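Local coordinates for protein lipase aflb (Neosartorya fumigata, PDB 6IDY) that is a fungal lipase with an alpha/beta-hydrolase fold and a bound calcium ion, and probably hydrolyses ester bonds of acylglycerols, at residues T311-T316 with S342-Q347; V364-L369 with D406-T411. All coordinates share one frame; numbering follows the deposited sequence.

Overall arrangement
Both contacts belong to one alpha/beta-hydrolase domain, their centres about 15 Å apart, and they follow in series along the chain: contact 1 closes before contact 2 opens. Contact 1 pairs strands 310-314 and 341-345 at one border of the central sheet, the second strand running straight into helix 346-349. Contact 2, buried and slightly nearer the centre of the chain, joins the turn ahead of helix 368-379 to helix 405-412. The two meet directly through apolar side chains, I313 CG2 lying 3.8 Å from V364 CG1 and L346 CD2 3.8 Å from L369 CD2. Helix 368-379 packs on the sheet edge, so apolar packing runs from the edge strands through segment 364-369 to helix 405-412.

Contact 1: residues T311-T316 with S342-Q347; sequences TTIYST and SNNHLQ
The Y314 ring has the backbone of H345 over one face, with H345 CA 4.0 Å above its plane near the centre. The two aromatic rings sit obliquely, planes 34° apart, while the H345 imidazole has Q347 N over one face and T316 OG1 in plane at its edge, hydrogen-bonded to H345 NE2 at 2.7 Å. Y314 and H345 close two parallel strands, the last pair in the central sheet of an alpha/beta-hydrolase fold, and H345 is also the N-cap residue of helix 346-349. Y314 CG stands between its own backbone N and carbonyl carbon (chi1 56°), which swings the ring across the neighbouring strand.

The ladder runs T312 N to S342 O, N344 N to T312 O and Y314 N to N344 O, then L346 N to Y314 O at the start of the helix. T312 O is gripped twice, since N344 ND2 also reaches it, at 2.9 Å and from the opposite face of its carbonyl plane. That same amide nitrogen donates to S342 OG, which also bonds G384 O, and the two bonds fix the N344 amide. On the Y314 side of the sheet, T312 OG1 donates in plane to a lone pair of N343 OD1, 2.7 Å away.

Past the strands, Q347 bends back at chi2 (72°): NE2 donates to S315 OG, which also bonds Y359 O, and T316 N comes from above the carbonyl plane to Q347 OE1 at 2.8 Å.

Contact 2: residues V364-L369 with D406-T411; sequences VLYNPL and DDLLGT
Y366 lays one face of its ring against L408 and turns an edge to T411. L408 CG sits 3.8 Å from the ring centroid and 17° off the normal, a CH-pi contact displaced toward the rim; its CD2 branch carries on past CZ to the hydroxyl, 3.7 Å from Y366 OH. A chi1 of 56° tucks the tyrosine CG over its own backbone and turns the ring to helix 405-412. L408 takes the extended form, CG opposite its backbone N (chi1 -165°), a turn that sets CG over the tyrosine face and leaves CD2 to run on toward the hydroxyl. At the ring edge T411 CB lies in plane, 3.6 Å from Y366 CD2.

In the alpha/beta-hydrolase domain this joins the turn before helix 368-379 to helix 405-412, with I70 of helix 63-73 touching both Y366 and L408. L365 adds a looser apolar touch, CD1 to T411 CG2 at 4.0 Å. The threonine hydroxyl meanwhile turns back into its own helix: T411 OG1 donates to D407 O at 2.7 Å, while T411 N reaches that oxygen from the other face of its plane. T411 OG1 is also bonded to N180 ND2, and Y366 OH to E412 OE2.

Contact 1: residues T311-T316 with S342-Q347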
loop_
_atom_site.group_PDB
_atom_site.type_symbol
_atom_site.label_atom_id
_atom_site.label_comp_id
_atom_site.label_asym_id
_atom_site.label_seq_id
_atom_site.Cartn_x
_atom_site.Cartn_y
_atom_site.Cartn_z
ATOM N N THR A 311 -7.619 0.356 12.165
ATOM C CA THR A 311 -7.872 1.752 11.822
ATOM C C THR A 311 -7.812 1.856 10.285
ATOM O O THR A 311 -6.722 1.802 9.712
ATOM C CB THR A 311 -6.817 2.650 12.508
ATOM O OG1 THR A 311 -6.779 2.348 13.903
ATOM C CG2 THR A 311 -7.073 4.141 12.292
ATOM N N THR A 312 -8.979 1.958 9.621
ATOM C CA THR A 312 -9.030 2.070 8.152
ATOM C C THR A 312 -9.141 3.538 7.790
ATOM O O THR A 312 -9.850 4.271 8.474
ATOM C CB THR A 312 -10.143 1.193 7.519
ATOM O OG1 THR A 312 -11.423 1.805 7.705
ATOM C CG2 THR A 312 -10.146 -0.252 8.038
ATOM N N ILE A 313 -8.382 3.988 6.771
ATOM C CA ILE A 313 -8.361 5.394 6.355
ATOM C C ILE A 313 -8.456 5.430 4.842
ATOM O O ILE A 313 -7.632 4.826 4.153
ATOM C CB ILE A 313 -7.145 6.195 6.922
ATOM C CG1 ILE A 313 -6.892 5.878 8.432
ATOM C CG2 ILE A 313 -7.361 7.698 6.704
ATOM C CD1 ILE A 313 -5.503 6.085 8.937
ATOM N N TYR A 314 -9.481 6.111 4.324
ATOM C CA TYR A 314 -9.761 6.109 2.885
ATOM C C TYR A 314 -10.421 7.378 2.397
ATOM O O TYR A 314 -11.008 8.116 3.188
ATOM C CB TYR A 314 -10.619 4.870 2.528
ATOM C CG TYR A 314 -11.911 4.780 3.315
ATOM C CD1 TYR A 314 -11.919 4.329 4.637
ATOM C CD2 TYR A 314 -13.130 5.095 2.726
ATOM C CE1 TYR A 314 -13.110 4.216 5.356
ATOM C CE2 TYR A 314 -14.326 4.982 3.432
ATOM C CZ TYR A 314 -14.310 4.548 4.749
ATOM O OH TYR A 314 -15.487 4.470 5.445
ATOM N N SER A 315 -10.382 7.587 1.068
ATOM C CA SER A 315 -10.871 8.794 0.416
ATOM C C SER A 315 -11.837 8.541 -0.741
ATOM O O SER A 315 -11.638 7.605 -1.515
ATOM C CB SER A 315 -9.671 9.590 -0.095
ATOM O OG SER A 315 -10.020 10.747 -0.837
ATOM N N THR A 316 -12.819 9.444 -0.912
ATOM C CA THR A 316 -13.783 9.446 -2.024
ATOM C C THR A 316 -13.025 9.573 -3.365
ATOM O O THR A 316 -13.421 8.965 -4.361
ATOM C CB THR A 316 -14.765 10.633 -1.846
ATOM O OG1 THR A 316 -15.617 10.354 -0.741
ATOM C CG2 THR A 316 -15.638 10.905 -3.092
ATOM N N SER A 342 -12.137 1.445 13.662
ATOM C CA SER A 342 -12.522 2.788 13.265
ATOM C C SER A 342 -12.377 2.842 11.751
ATOM O O SER A 342 -11.351 2.428 11.216
ATOM C CB SER A 342 -11.705 3.863 13.979
ATOM O OG SER A 342 -10.340 3.886 13.595
ATOM N N ASN A 343 -13.452 3.231 11.064
ATOM C CA ASN A 343 -13.494 3.345 9.606
ATOM C C ASN A 343 -13.538 4.820 9.320
ATOM O O ASN A 343 -14.542 5.489 9.566
ATOM C CB ASN A 343 -14.673 2.571 9.017
ATOM C CG ASN A 343 -14.527 1.084 9.214
ATOM O OD1 ASN A 343 -13.594 0.458 8.715
ATOM N ND2 ASN A 343 -15.434 0.494 9.958
ATOM N N ASN A 344 -12.391 5.339 8.889
ATOM C CA ASN A 344 -12.156 6.763 8.758
ATOM C C ASN A 344 -12.158 7.278 7.324
ATOM O O ASN A 344 -11.159 7.188 6.610
ATOM C CB ASN A 344 -10.860 7.123 9.505
ATOM C CG ASN A 344 -10.854 6.587 10.926
ATOM O OD1 ASN A 344 -11.450 7.166 11.842
ATOM N ND2 ASN A 344 -10.210 5.447 11.136
ATOM N N HIS A 345 -13.310 7.841 6.923
ATOM C CA HIS A 345 -13.535 8.433 5.607
ATOM C C HIS A 345 -13.125 9.897 5.689
ATOM O O HIS A 345 -13.727 10.665 6.448
ATOM C CB HIS A 345 -15.013 8.286 5.211
ATOM C CG HIS A 345 -15.341 8.799 3.844
ATOM N ND1 HIS A 345 -16.378 9.689 3.637
ATOM C CD2 HIS A 345 -14.758 8.524 2.654
ATOM C CE1 HIS A 345 -16.408 9.910 2.337
ATOM N NE2 HIS A 345 -15.452 9.226 1.706
ATOM N N LEU A 346 -12.073 10.279 4.934
ATOM C CA LEU A 346 -11.528 11.647 4.941
ATOM C C LEU A 346 -12.571 12.734 4.749
ATOM O O LEU A 346 -12.584 13.699 5.505
ATOM C CB LEU A 346 -10.410 11.834 3.891
ATOM C CG LEU A 346 -9.201 10.906 3.920
ATOM C CD1 LEU A 346 -8.200 11.337 2.867
ATOM C CD2 LEU A 346 -8.516 10.915 5.276
ATOM N N GLN A 347 -13.440 12.569 3.739
ATOM C CA GLN A 347 -14.469 13.531 3.338
ATOM C C GLN A 347 -15.655 13.608 4.313
ATOM O O GLN A 347 -16.484 14.506 4.181
ATOM C CB GLN A 347 -14.932 13.273 1.889
ATOM C CG GLN A 347 -13.853 13.549 0.817
ATOM C CD GLN A 347 -12.730 12.525 0.789
ATOM O OE1 GLN A 347 -12.913 11.349 1.130
ATOM N NE2 GLN A 347 -11.538 12.946 0.381
#

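Contact 2: residues V364-L369 with D406-T411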
loop_
_atom_site.group_PDB
_atom_site.type_symbol
_atom_site.label_atom_id
_atom_site.label_comp_id
_atom_site.label_asym_id
_atom_site.label_seq_id
_atom_site.Cartn_x
_atom_site.Cartn_y
_atom_site.Cartn_z
ATOM N N VAL A 364 -3.585 9.303 0.285
ATOM C CA VAL A 364 -3.940 9.088 1.698
ATOM C C VAL A 364 -2.646 8.867 2.542
ATOM O O VAL A 364 -2.618 9.235 3.719
ATOM C CB VAL A 364 -5.041 7.998 1.906
ATOM C CG1 VAL A 364 -5.509 7.947 3.366
ATOM C CG2 VAL A 364 -6.239 8.248 0.997
ATOM N N LEU A 365 -1.550 8.376 1.905
ATOM C CA LEU A 365 -0.242 8.184 2.563
ATOM C C LEU A 365 0.364 9.505 3.081
ATOM O O LEU A 365 1.171 9.487 4.016
ATOM C CB LEU A 365 0.753 7.478 1.630
ATOM C CG LEU A 365 0.443 6.026 1.253
ATOM C CD1 LEU A 365 1.246 5.605 0.025
ATOM C CD2 LEU A 365 0.683 5.080 2.434
ATOM N N TYR A 366 -0.011 10.641 2.469
ATOM C CA TYR A 366 0.481 11.946 2.906
ATOM C C TYR A 366 -0.645 12.815 3.491
ATOM O O TYR A 366 -0.468 14.021 3.645
ATOM C CB TYR A 366 1.295 12.675 1.806
ATOM C CG TYR A 366 0.597 12.886 0.474
ATOM C CD1 TYR A 366 -0.461 13.784 0.352
ATOM C CD2 TYR A 366 1.058 12.264 -0.681
ATOM C CE1 TYR A 366 -1.084 14.006 -0.876
ATOM C CE2 TYR A 366 0.450 12.485 -1.916
ATOM C CZ TYR A 366 -0.616 13.364 -2.010
ATOM O OH TYR A 366 -1.233 13.566 -3.221
ATOM N N ASN A 367 -1.794 12.205 3.825
ATOM C CA ASN A 367 -2.927 12.941 4.392
ATOM C C ASN A 367 -2.711 13.248 5.898
ATOM O O ASN A 367 -2.350 12.339 6.650
ATOM C CB ASN A 367 -4.249 12.207 4.149
ATOM C CG ASN A 367 -5.429 12.966 4.679
ATOM O OD1 ASN A 367 -5.790 12.848 5.848
ATOM N ND2 ASN A 367 -6.030 13.796 3.846
ATOM N N PRO A 368 -2.931 14.509 6.355
ATOM C CA PRO A 368 -2.685 14.831 7.776
ATOM C C PRO A 368 -3.573 14.094 8.769
ATOM O O PRO A 368 -3.097 13.757 9.853
ATOM C CB PRO A 368 -2.871 16.347 7.845
ATOM C CG PRO A 368 -3.653 16.694 6.650
ATOM C CD PRO A 368 -3.332 15.711 5.593
ATOM N N LEU A 369 -4.841 13.830 8.401
ATOM C CA LEU A 369 -5.773 13.077 9.242
ATOM C C LEU A 369 -5.323 11.612 9.333
ATOM O O LEU A 369 -5.335 11.051 10.429
ATOM C CB LEU A 369 -7.228 13.199 8.738
ATOM C CG LEU A 369 -8.305 12.397 9.495
ATOM C CD1 LEU A 369 -8.553 12.953 10.908
ATOM C CD2 LEU A 369 -9.593 12.309 8.693
ATOM N N ASP A 406 8.281 17.404 -1.502
ATOM C CA ASP A 406 8.950 16.252 -2.133
ATOM C C ASP A 406 8.313 14.918 -1.770
ATOM O O ASP A 406 8.301 13.998 -2.590
ATOM C CB ASP A 406 10.456 16.247 -1.819
ATOM C CG ASP A 406 11.256 17.367 -2.480
ATOM O OD1 ASP A 406 10.653 18.170 -3.231
ATOM O OD2 ASP A 406 12.482 17.437 -2.249
ATOM N N ASP A 407 7.759 14.829 -0.552
ATOM C CA ASP A 407 7.046 13.652 -0.049
ATOM C C ASP A 407 5.719 13.480 -0.799
ATOM O O ASP A 407 5.416 12.371 -1.226
ATOM C CB ASP A 407 6.832 13.765 1.464
ATOM C CG ASP A 407 8.130 13.797 2.249
ATOM O OD1 ASP A 407 8.950 12.873 2.076
ATOM O OD2 ASP A 407 8.316 14.737 3.048
ATOM N N LEU A 408 4.970 14.589 -1.014
ATOM C CA LEU A 408 3.720 14.620 -1.779
ATOM C C LEU A 408 4.024 14.189 -3.230
ATOM O O LEU A 408 3.371 13.281 -3.748
ATOM C CB LEU A 408 3.127 16.057 -1.765
ATOM C CG LEU A 408 1.652 16.278 -2.192
ATOM C CD1 LEU A 408 1.216 17.667 -1.848
ATOM C CD2 LEU A 408 1.438 16.091 -3.691
ATOM N N LEU A 409 5.019 14.842 -3.871
ATOM C CA LEU A 409 5.411 14.569 -5.261
ATOM C C LEU A 409 5.925 13.154 -5.476
ATOM O O LEU A 409 5.511 12.496 -6.427
ATOM C CB LEU A 409 6.417 15.606 -5.793
ATOM C CG LEU A 409 6.063 17.096 -5.612
ATOM C CD1 LEU A 409 7.195 17.994 -6.093
ATOM C CD2 LEU A 409 4.752 17.459 -6.298
ATOM N N GLY A 410 6.798 12.699 -4.581
ATOM C CA GLY A 410 7.377 11.362 -4.621
ATOM C C GLY A 410 6.345 10.262 -4.482
ATOM O O GLY A 410 6.415 9.262 -5.201
ATOM N N THR A 411 5.369 10.446 -3.566
ATOM C CA THR A 411 4.258 9.500 -3.350
ATOM C C THR A 411 3.412 9.385 -4.628
ATOM O O THR A 411 3.009 8.292 -5.003
ATOM C CB THR A 411 3.434 9.905 -2.122
ATOM O OG1 THR A 411 4.284 9.912 -0.975
ATOM C CG2 THR A 411 2.237 8.984 -1.872
#